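Local coordinates for penaeus monodon metallodensovirus major capsid protein (Penaeus monodon metallodensovirus, PDB 6WH7) that forms the icosahedral protein shell of a shrimp densovirus, assembling from sixty copies into a particle that presumably encloses the viral genome, at residues Asn68-Arg73 and Phe291-Glu296; Arg261-Arg266 and Met362-Asp367. All blocks are in the same frame, centred on the assembly; numbering follows the deposited sequence.

Interaction 1: residues Asn68-Arg73 and Phe291-Glu296; sequences NFVNIR and FTLETE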
ATOM      1  N   ASN A  68     -95.028  -8.749  15.941  1.00 14.47           N
ATOM      2  CA  ASN A  68     -96.426  -8.617  15.595  1.00 14.47           C
ATOM      3  C   ASN A  68     -96.557  -8.645  14.082  1.00 14.47           C
ATOM      4  O   ASN A  68     -95.671  -8.174  13.368  1.00 14.47           O
ATOM      5  CB  ASN A  68     -96.959  -7.308  16.177  1.00 16.18           C
ATOM      6  CG  ASN A  68     -98.412  -7.137  15.973  1.00 16.18           C
ATOM      7  OD1 ASN A  68     -99.160  -8.105  15.946  1.00 16.18           O
ATOM      8  ND2 ASN A  68     -98.835  -5.901  15.794  1.00 16.18           N
ATOM      9  N   PHE A  69     -97.660  -9.194  13.592  1.00 14.83           N
ATOM     10  CA  PHE A  69     -98.029  -9.035  12.194  1.00 14.83           C
ATOM     11  C   PHE A  69     -99.036  -7.908  12.067  1.00 14.83           C
ATOM     12  O   PHE A  69     -99.946  -7.778  12.885  1.00 14.83           O
ATOM     13  CB  PHE A  69     -98.627 -10.307  11.597  1.00 14.92           C
ATOM     14  CG  PHE A  69     -97.658 -11.429  11.452  1.00 14.92           C
ATOM     15  CD1 PHE A  69     -96.762 -11.449  10.409  1.00 14.92           C
ATOM     16  CD2 PHE A  69     -97.674 -12.487  12.328  1.00 14.92           C
ATOM     17  CE1 PHE A  69     -95.887 -12.481  10.263  1.00 14.92           C
ATOM     18  CE2 PHE A  69     -96.801 -13.522  12.182  1.00 14.92           C
ATOM     19  CZ  PHE A  69     -95.907 -13.519  11.149  1.00 14.92           C
ATOM     20  N   VAL A  70     -98.872  -7.097  11.031  1.00 15.76           N
ATOM     21  CA  VAL A  70     -99.738  -5.958  10.781  1.00 15.76           C
ATOM     22  C   VAL A  70    -100.405  -6.157   9.433  1.00 15.76           C
ATOM     23  O   VAL A  70     -99.736  -6.474   8.448  1.00 15.76           O
ATOM     24  CB  VAL A  70     -98.955  -4.637  10.811  1.00 15.29           C
ATOM     25  CG1 VAL A  70     -99.871  -3.484  10.503  1.00 15.29           C
ATOM     26  CG2 VAL A  70     -98.291  -4.451  12.148  1.00 15.29           C
ATOM     27  N   ASN A  71    -101.720  -5.978   9.394  1.00 18.04           N
ATOM     28  CA  ASN A  71    -102.496  -5.997   8.160  1.00 18.04           C
ATOM     29  C   ASN A  71    -103.146  -4.635   7.990  1.00 18.04           C
ATOM     30  O   ASN A  71    -104.042  -4.271   8.755  1.00 18.04           O
ATOM     31  CB  ASN A  71    -103.550  -7.097   8.191  1.00 20.61           C
ATOM     32  CG  ASN A  71    -102.971  -8.454   7.929  1.00 20.61           C
ATOM     33  OD1 ASN A  71    -102.026  -8.596   7.168  1.00 20.61           O
ATOM     34  ND2 ASN A  71    -103.504  -9.458   8.595  1.00 20.61           N
ATOM     35  N   ILE A  72    -102.705  -3.892   6.987  1.00 20.00           N
ATOM     36  CA  ILE A  72    -103.266  -2.588   6.672  1.00 20.00           C
ATOM     37  C   ILE A  72    -104.215  -2.758   5.502  1.00 20.00           C
ATOM     38  O   ILE A  72    -103.798  -3.151   4.409  1.00 20.00           O
ATOM     39  CB  ILE A  72    -102.166  -1.570   6.352  1.00 17.95           C
ATOM     40  CG1 ILE A  72    -101.329  -1.317   7.595  1.00 17.95           C
ATOM     41  CG2 ILE A  72    -102.771  -0.280   5.858  1.00 17.95           C
ATOM     42  CD1 ILE A  72    -100.127  -0.511   7.325  1.00 17.95           C
ATOM     43  N   ARG A  73    -105.491  -2.470   5.725  1.00 23.29           N
ATOM     44  CA  ARG A  73    -106.494  -2.683   4.700  1.00 23.29           C
ATOM     45  C   ARG A  73    -107.453  -1.510   4.631  1.00 23.29           C
ATOM     46  O   ARG A  73    -107.707  -0.829   5.627  1.00 23.29           O
ATOM     47  CB  ARG A  73    -107.285  -3.961   4.943  1.00 27.74           C
ATOM     48  CG  ARG A  73    -106.499  -5.211   4.721  1.00 27.74           C
ATOM     49  CD  ARG A  73    -107.408  -6.384   4.854  1.00 27.74           C
ATOM     50  NE  ARG A  73    -108.510  -6.252   3.913  1.00 27.74           N
ATOM     51  CZ  ARG A  73    -108.431  -6.554   2.625  1.00 27.74           C
ATOM     52  NH1 ARG A  73    -107.297  -7.006   2.117  1.00 27.74           N
ATOM     53  NH2 ARG A  73    -109.484  -6.396   1.845  1.00 27.74           N
ATOM     54  N   PHE A 291     -97.056  -6.758   6.917  1.00 14.32           N
ATOM     55  CA  PHE A 291     -95.642  -6.774   7.246  1.00 14.32           C
ATOM     56  C   PHE A 291     -95.509  -7.245   8.682  1.00 14.32           C
ATOM     57  O   PHE A 291     -96.499  -7.485   9.372  1.00 14.32           O
ATOM     58  CB  PHE A 291     -95.005  -5.404   7.017  1.00 14.19           C
ATOM     59  CG  PHE A 291     -95.736  -4.284   7.672  1.00 14.19           C
ATOM     60  CD1 PHE A 291     -95.451  -3.910   8.964  1.00 14.19           C
ATOM     61  CD2 PHE A 291     -96.723  -3.614   6.994  1.00 14.19           C
ATOM     62  CE1 PHE A 291     -96.132  -2.894   9.553  1.00 14.19           C
ATOM     63  CE2 PHE A 291     -97.400  -2.601   7.580  1.00 14.19           C
ATOM     64  CZ  PHE A 291     -97.103  -2.235   8.858  1.00 14.19           C
ATOM     65  N   THR A 292     -94.271  -7.380   9.125  1.00 13.64           N
ATOM     66  CA  THR A 292     -93.970  -7.795  10.481  1.00 13.64           C
ATOM     67  C   THR A 292     -93.524  -6.578  11.272  1.00 13.64           C
ATOM     68  O   THR A 292     -92.669  -5.816  10.815  1.00 13.64           O
ATOM     69  CB  THR A 292     -92.884  -8.866  10.490  1.00 14.04           C
ATOM     70  OG1 THR A 292     -93.314  -9.975   9.701  1.00 14.04           O
ATOM     71  CG2 THR A 292     -92.626  -9.343  11.889  1.00 14.04           C
ATOM     72  N   LEU A 293     -94.115  -6.385  12.438  1.00 13.63           N
ATOM     73  CA  LEU A 293     -93.743  -5.302  13.333  1.00 13.63           C
ATOM     74  C   LEU A 293     -92.952  -5.892  14.487  1.00 13.63           C
ATOM     75  O   LEU A 293     -93.501  -6.630  15.307  1.00 13.63           O
ATOM     76  CB  LEU A 293     -94.972  -4.556  13.837  1.00 13.39           C
ATOM     77  CG  LEU A 293     -94.668  -3.466  14.853  1.00 13.39           C
ATOM     78  CD1 LEU A 293     -93.815  -2.404  14.222  1.00 13.39           C
ATOM     79  CD2 LEU A 293     -95.940  -2.876  15.386  1.00 13.39           C
ATOM     80  N   GLU A 294     -91.667  -5.577  14.542  1.00 13.31           N
ATOM     81  CA  GLU A 294     -90.824  -5.886  15.685  1.00 13.31           C
ATOM     82  C   GLU A 294     -90.448  -4.589  16.374  1.00 13.31           C
ATOM     83  O   GLU A 294     -89.745  -3.760  15.794  1.00 13.31           O
ATOM     84  CB  GLU A 294     -89.567  -6.641  15.266  1.00 16.04           C
ATOM     85  CG  GLU A 294     -89.786  -8.074  14.898  1.00 16.04           C
ATOM     86  CD  GLU A 294     -88.509  -8.747  14.470  1.00 16.04           C
ATOM     87  OE1 GLU A 294     -87.529  -8.031  14.186  1.00 16.04           O
ATOM     88  OE2 GLU A 294     -88.467  -9.990  14.445  1.00 16.04           O
ATOM     89  N   THR A 295     -90.908  -4.416  17.602  1.00 12.99           N
ATOM     90  CA  THR A 295     -90.560  -3.258  18.401  1.00 12.99           C
ATOM     91  C   THR A 295     -89.586  -3.662  19.493  1.00 12.99           C
ATOM     92  O   THR A 295     -89.603  -4.794  19.972  1.00 12.99           O
ATOM     93  CB  THR A 295     -91.797  -2.615  19.028  1.00 13.26           C
ATOM     94  OG1 THR A 295     -92.441  -3.556  19.892  1.00 13.26           O
ATOM     95  CG2 THR A 295     -92.763  -2.204  17.958  1.00 13.26           C
ATOM     96  N   GLU A 296     -88.716  -2.735  19.860  1.00 13.01           N
ATOM     97  CA  GLU A 296     -87.818  -2.939  20.982  1.00 13.01           C
ATOM     98  C   GLU A 296     -87.698  -1.647  21.764  1.00 13.01           C
ATOM     99  O   GLU A 296     -87.477  -0.585  21.182  1.00 13.01           O
ATOM    100  CB  GLU A 296     -86.440  -3.395  20.517  1.00 15.46           C
ATOM    101  CG  GLU A 296     -85.482  -3.647  21.646  1.00 15.46           C
ATOM    102  CD  GLU A 296     -84.129  -4.103  21.160  1.00 15.46           C
ATOM    103  OE1 GLU A 296     -83.938  -4.189  19.930  1.00 15.46           O
ATOM    104  OE2 GLU A 296     -83.253  -4.374  22.006  1.00 15.46           O
TER
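Asn-68, Phe-69 and Val-70 pair antiparallel with Leu-293, Thr-292 and Phe-291. Asn-68 with Leu-293 and Val-70 with Phe-291 are hydrogen-bonded pairs. Val-70 N gives a straight bond to Phe-291 O at 2.9 Å, and Phe-291 N returns one to Val-70 O at 3.1 Å. Leu-293 N donates to Asn-68 O. The return bond, Asn-68 N to Leu-293 O, is bent and weak. Phe-69 and Thr-292 face each other as the non-hydrogen-bonded pair, and Thr-292 uses its backbone to bond Ser-129. Thr-292 OG1 bonds Tyr-210 OH of a neighbouring subunit. Asn-68 OD1 has a weak bond to Thr-96 OG1.

The face with Asn-68 also carries apolar Val-70, Phe-291 and Leu-293. Phe-291 CG sits between its backbone N and carbonyl carbon (chi1 51°), which lays the ring beside Val-70. Val-70 CB lies over one ring face, 3.8 Å from the centroid, a CH-pi contact. Ile-72 CD1 meets the ring edge in plane, 3.4 Å from Phe-291 CE2. Val-70 CG2 touches Leu-293 CB at 3.7 Å. Strand 118-135 flanks the other side of 287-302, so this is the BI strand pair of the BIDG sheet in the viral jelly-roll fold.

Interaction 2: residues Arg261-Arg266 and Met362-Asp367; sequences RGVNNR and MSMLFD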
ATOM      1  N   ARG A 261     -85.948  19.770  35.179  1.00 14.48           N
ATOM      2  CA  ARG A 261     -86.578  20.551  34.135  1.00 14.48           C
ATOM      3  C   ARG A 261     -86.108  20.027  32.792  1.00 14.48           C
ATOM      4  O   ARG A 261     -84.921  19.757  32.611  1.00 14.48           O
ATOM      5  CB  ARG A 261     -86.236  22.027  34.284  1.00 14.43           C
ATOM      6  CG  ARG A 261     -86.591  22.601  35.634  1.00 14.43           C
ATOM      7  CD  ARG A 261     -88.067  22.512  35.906  1.00 14.43           C
ATOM      8  NE  ARG A 261     -88.855  23.266  34.942  1.00 14.43           N
ATOM      9  CZ  ARG A 261     -89.115  24.562  35.043  1.00 14.43           C
ATOM     10  NH1 ARG A 261     -88.655  25.252  36.071  1.00 14.43           N
ATOM     11  NH2 ARG A 261     -89.841  25.165  34.120  1.00 14.43           N
ATOM     12  N   GLY A 262     -87.042  19.871  31.864  1.00 14.19           N
ATOM     13  CA  GLY A 262     -86.690  19.406  30.541  1.00 14.19           C
ATOM     14  C   GLY A 262     -85.931  20.453  29.750  1.00 14.19           C
ATOM     15  O   GLY A 262     -86.132  21.654  29.903  1.00 14.19           O
ATOM     16  N   VAL A 263     -85.053  19.975  28.879  1.00 14.51           N
ATOM     17  CA  VAL A 263     -84.094  20.808  28.165  1.00 14.51           C
ATOM     18  C   VAL A 263     -83.832  20.178  26.802  1.00 14.51           C
ATOM     19  O   VAL A 263     -83.869  18.954  26.660  1.00 14.51           O
ATOM     20  CB  VAL A 263     -82.795  20.957  28.995  1.00 14.94           C
ATOM     21  CG1 VAL A 263     -81.686  21.544  28.183  1.00 14.94           C
ATOM     22  CG2 VAL A 263     -83.027  21.848  30.185  1.00 14.94           C
ATOM     23  N   ASN A 264     -83.610  21.017  25.790  1.00 14.46           N
ATOM     24  CA  ASN A 264     -82.941  20.704  24.521  1.00 14.46           C
ATOM     25  C   ASN A 264     -83.758  20.108  23.379  1.00 14.46           C
ATOM     26  O   ASN A 264     -83.131  19.723  22.397  1.00 14.46           O
ATOM     27  CB  ASN A 264     -81.717  19.792  24.698  1.00 15.65           C
ATOM     28  CG  ASN A 264     -80.503  20.542  25.131  1.00 15.65           C
ATOM     29  OD1 ASN A 264     -80.430  21.755  24.975  1.00 15.65           O
ATOM     30  ND2 ASN A 264     -79.521  19.828  25.650  1.00 15.65           N
ATOM     31  N   ASN A 265     -85.065  19.915  23.483  1.00 13.31           N
ATOM     32  CA  ASN A 265     -85.789  19.450  22.299  1.00 13.31           C
ATOM     33  C   ASN A 265     -85.283  18.131  21.737  1.00 13.31           C
ATOM     34  O   ASN A 265     -84.577  18.117  20.729  1.00 13.31           O
ATOM     35  CB  ASN A 265     -85.749  20.482  21.171  1.00 13.36           C
ATOM     36  CG  ASN A 265     -86.595  20.070  19.983  1.00 13.36           C
ATOM     37  OD1 ASN A 265     -87.594  19.381  20.129  1.00 13.36           O
ATOM     38  ND2 ASN A 265     -86.180  20.476  18.799  1.00 13.36           N
ATOM     39  N   ARG A 266     -85.583  17.028  22.396  1.00 13.60           N
ATOM     40  CA  ARG A 266     -85.465  15.716  21.786  1.00 13.60           C
ATOM     41  C   ARG A 266     -86.878  15.200  21.584  1.00 13.60           C
ATOM     42  O   ARG A 266     -87.636  15.078  22.547  1.00 13.60           O
ATOM     43  CB  ARG A 266     -84.653  14.765  22.656  1.00 14.15           C
ATOM     44  CG  ARG A 266     -84.282  13.482  21.978  1.00 14.15           C
ATOM     45  CD  ARG A 266     -83.635  12.551  22.958  1.00 14.15           C
ATOM     46  NE  ARG A 266     -82.387  13.076  23.482  1.00 14.15           N
ATOM     47  CZ  ARG A 266     -81.198  12.846  22.947  1.00 14.15           C
ATOM     48  NH1 ARG A 266     -81.090  12.080  21.876  1.00 14.15           N
ATOM     49  NH2 ARG A 266     -80.118  13.369  23.495  1.00 14.15           N
ATOM     50  N   MET A 362     -81.621  15.342  28.215  1.00 14.27           N
ATOM     51  CA  MET A 362     -82.929  15.956  28.062  1.00 14.27           C
ATOM     52  C   MET A 362     -83.405  16.733  29.278  1.00 14.27           C
ATOM     53  O   MET A 362     -84.465  17.355  29.200  1.00 14.27           O
ATOM     54  CB  MET A 362     -83.965  14.897  27.722  1.00 15.24           C
ATOM     55  CG  MET A 362     -83.951  14.476  26.288  1.00 15.24           C
ATOM     56  SD  MET A 362     -85.304  13.362  25.947  1.00 15.24           S
ATOM     57  CE  MET A 362     -84.535  11.845  26.420  1.00 15.24           C
ATOM     58  N   SER A 363     -82.695  16.703  30.397  1.00 14.61           N
ATOM     59  CA  SER A 363     -83.138  17.452  31.561  1.00 14.61           C
ATOM     60  C   SER A 363     -81.957  18.119  32.237  1.00 14.61           C
ATOM     61  O   SER A 363     -80.813  17.706  32.082  1.00 14.61           O
ATOM     62  CB  SER A 363     -83.841  16.562  32.577  1.00 14.44           C
ATOM     63  OG  SER A 363     -82.928  15.643  33.134  1.00 14.44           O
ATOM     64  N   MET A 364     -82.253  19.149  33.015  1.00 14.70           N
ATOM     65  CA  MET A 364     -81.275  19.771  33.887  1.00 14.70           C
ATOM     66  C   MET A 364     -81.899  19.931  35.260  1.00 14.70           C
ATOM     67  O   MET A 364     -83.092  19.702  35.455  1.00 14.70           O
ATOM     68  CB  MET A 364     -80.795  21.127  33.361  1.00 17.02           C
ATOM     69  CG  MET A 364     -81.785  22.250  33.503  1.00 17.02           C
ATOM     70  SD  MET A 364     -81.042  23.785  32.958  1.00 17.02           S
ATOM     71  CE  MET A 364     -79.910  24.082  34.302  1.00 17.02           C
ATOM     72  N   LEU A 365     -81.080  20.310  36.218  1.00 14.47           N
ATOM     73  CA  LEU A 365     -81.504  20.417  37.604  1.00 14.47           C
ATOM     74  C   LEU A 365     -81.522  21.906  37.925  1.00 14.47           C
ATOM     75  O   LEU A 365     -80.476  22.558  37.922  1.00 14.47           O
ATOM     76  CB  LEU A 365     -80.547  19.630  38.490  1.00 13.45           C
ATOM     77  CG  LEU A 365     -81.087  18.975  39.742  1.00 13.45           C
ATOM     78  CD1 LEU A 365     -82.473  18.465  39.471  1.00 13.45           C
ATOM     79  CD2 LEU A 365     -80.191  17.822  40.071  1.00 13.45           C
ATOM     80  N   PHE A 366     -82.707  22.449  38.174  1.00 14.46           N
ATOM     81  CA  PHE A 366     -82.931  23.882  38.082  1.00 14.46           C
ATOM     82  C   PHE A 366     -83.815  24.323  39.238  1.00 14.46           C
ATOM     83  O   PHE A 366     -84.796  23.653  39.554  1.00 14.46           O
ATOM     84  CB  PHE A 366     -83.582  24.198  36.729  1.00 14.61           C
ATOM     85  CG  PHE A 366     -83.738  25.649  36.435  1.00 14.61           C
ATOM     86  CD1 PHE A 366     -82.700  26.365  35.879  1.00 14.61           C
ATOM     87  CD2 PHE A 366     -84.927  26.294  36.683  1.00 14.61           C
ATOM     88  CE1 PHE A 366     -82.841  27.692  35.593  1.00 14.61           C
ATOM     89  CE2 PHE A 366     -85.067  27.624  36.400  1.00 14.61           C
ATOM     90  CZ  PHE A 366     -84.022  28.322  35.854  1.00 14.61           C
ATOM     91  N   ASP A 367     -83.473  25.443  39.868  1.00 15.02           N
ATOM     92  CA  ASP A 367     -84.183  25.844  41.075  1.00 15.02           C
ATOM     93  C   ASP A 367     -85.571  26.380  40.746  1.00 15.02           C
ATOM     94  O   ASP A 367     -85.884  26.717  39.605  1.00 15.02           O
ATOM     95  CB  ASP A 367     -83.411  26.899  41.865  1.00 15.49           C
ATOM     96  CG  ASP A 367     -83.352  28.241  41.167  1.00 15.49           C
ATOM     97  OD1 ASP A 367     -83.737  28.344  39.990  1.00 15.49           O
ATOM     98  OD2 ASP A 367     -82.925  29.215  41.814  1.00 15.49           O
TER
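A two-stranded antiparallel ribbon joins Arg-261 and Gly-262, at the end of strand 257-262, to Ser-363 and Met-364 near the C-terminus. Arg-261 and Met-364 are its hydrogen-bonded pair. Arg-261 N donates to Met-364 O at 2.9 Å, and Met-364 N to Arg-261 O at 2.8 Å. Both bonds are nearly straight. Gly-262 and Ser-363 form the adjoining non-hydrogen-bonded pair. Past the ribbon, Val-263 N reaches Met-362 O at 2.7 Å, but from 45° out of the carbonyl plane. Met-362 O also accepts from Asn-242 ND2.

Residues 261-266 belong to the long loop between jelly-roll strands G (218-222) and H (270-274), which in parvoviruses builds much of the capsid surface. The C-terminal strand closes onto it here.

Val-263 CG2 rests on Met-364 CG at 3.6 Å. Met-362 and Arg-266 cross at about a right angle. The sulfur, Met-362 SD, lies 3.5 Å from Arg-266 CD. Met-362 CG meets the guanidinium at its edge, in plane, 3.5 Å from Arg-266 NE. Arg-261 CG packs on Phe-366 CB at 3.6 Å. The Arg-261 chain bends at chi2 and chi3, and its guanidinium stands 81° to the Phe-366 ring.

The charged end of Arg-261 has its main partner in another chain: its NE forms a salt bridge with Asp-367 OD1 of a neighbouring subunit. Asp-367 makes the reciprocal bridge to Arg-261 of a different neighbouring subunit. Phe-366 packs edge-to-face with Phe-366 of both neighbouring subunits, an arrangement consistent with rings circling a symmetry axis.

Overall arrangement
Both interactions are buried in the assembled capsid, on opposite sides of the chain's centre. Their centres are about 34 Å apart, and they share no strand. Interaction 1 lies within the jelly-roll sheet and joins two long strands. On the face of Phe-291 and Leu-293 the packing runs on laterally to Leu-128 of the adjacent strand 118-135, while the other face meets a neighbouring subunit through Tyr-210. Interaction 2 lies outside the main sheets, in a short ribbon of loop and C-terminus. Its side chains include two arginines and two methionines, and two neighbouring subunits pack against it. Intersubunit salt bridges feature there, whereas interaction 1 relies on aliphatic-aromatic packing.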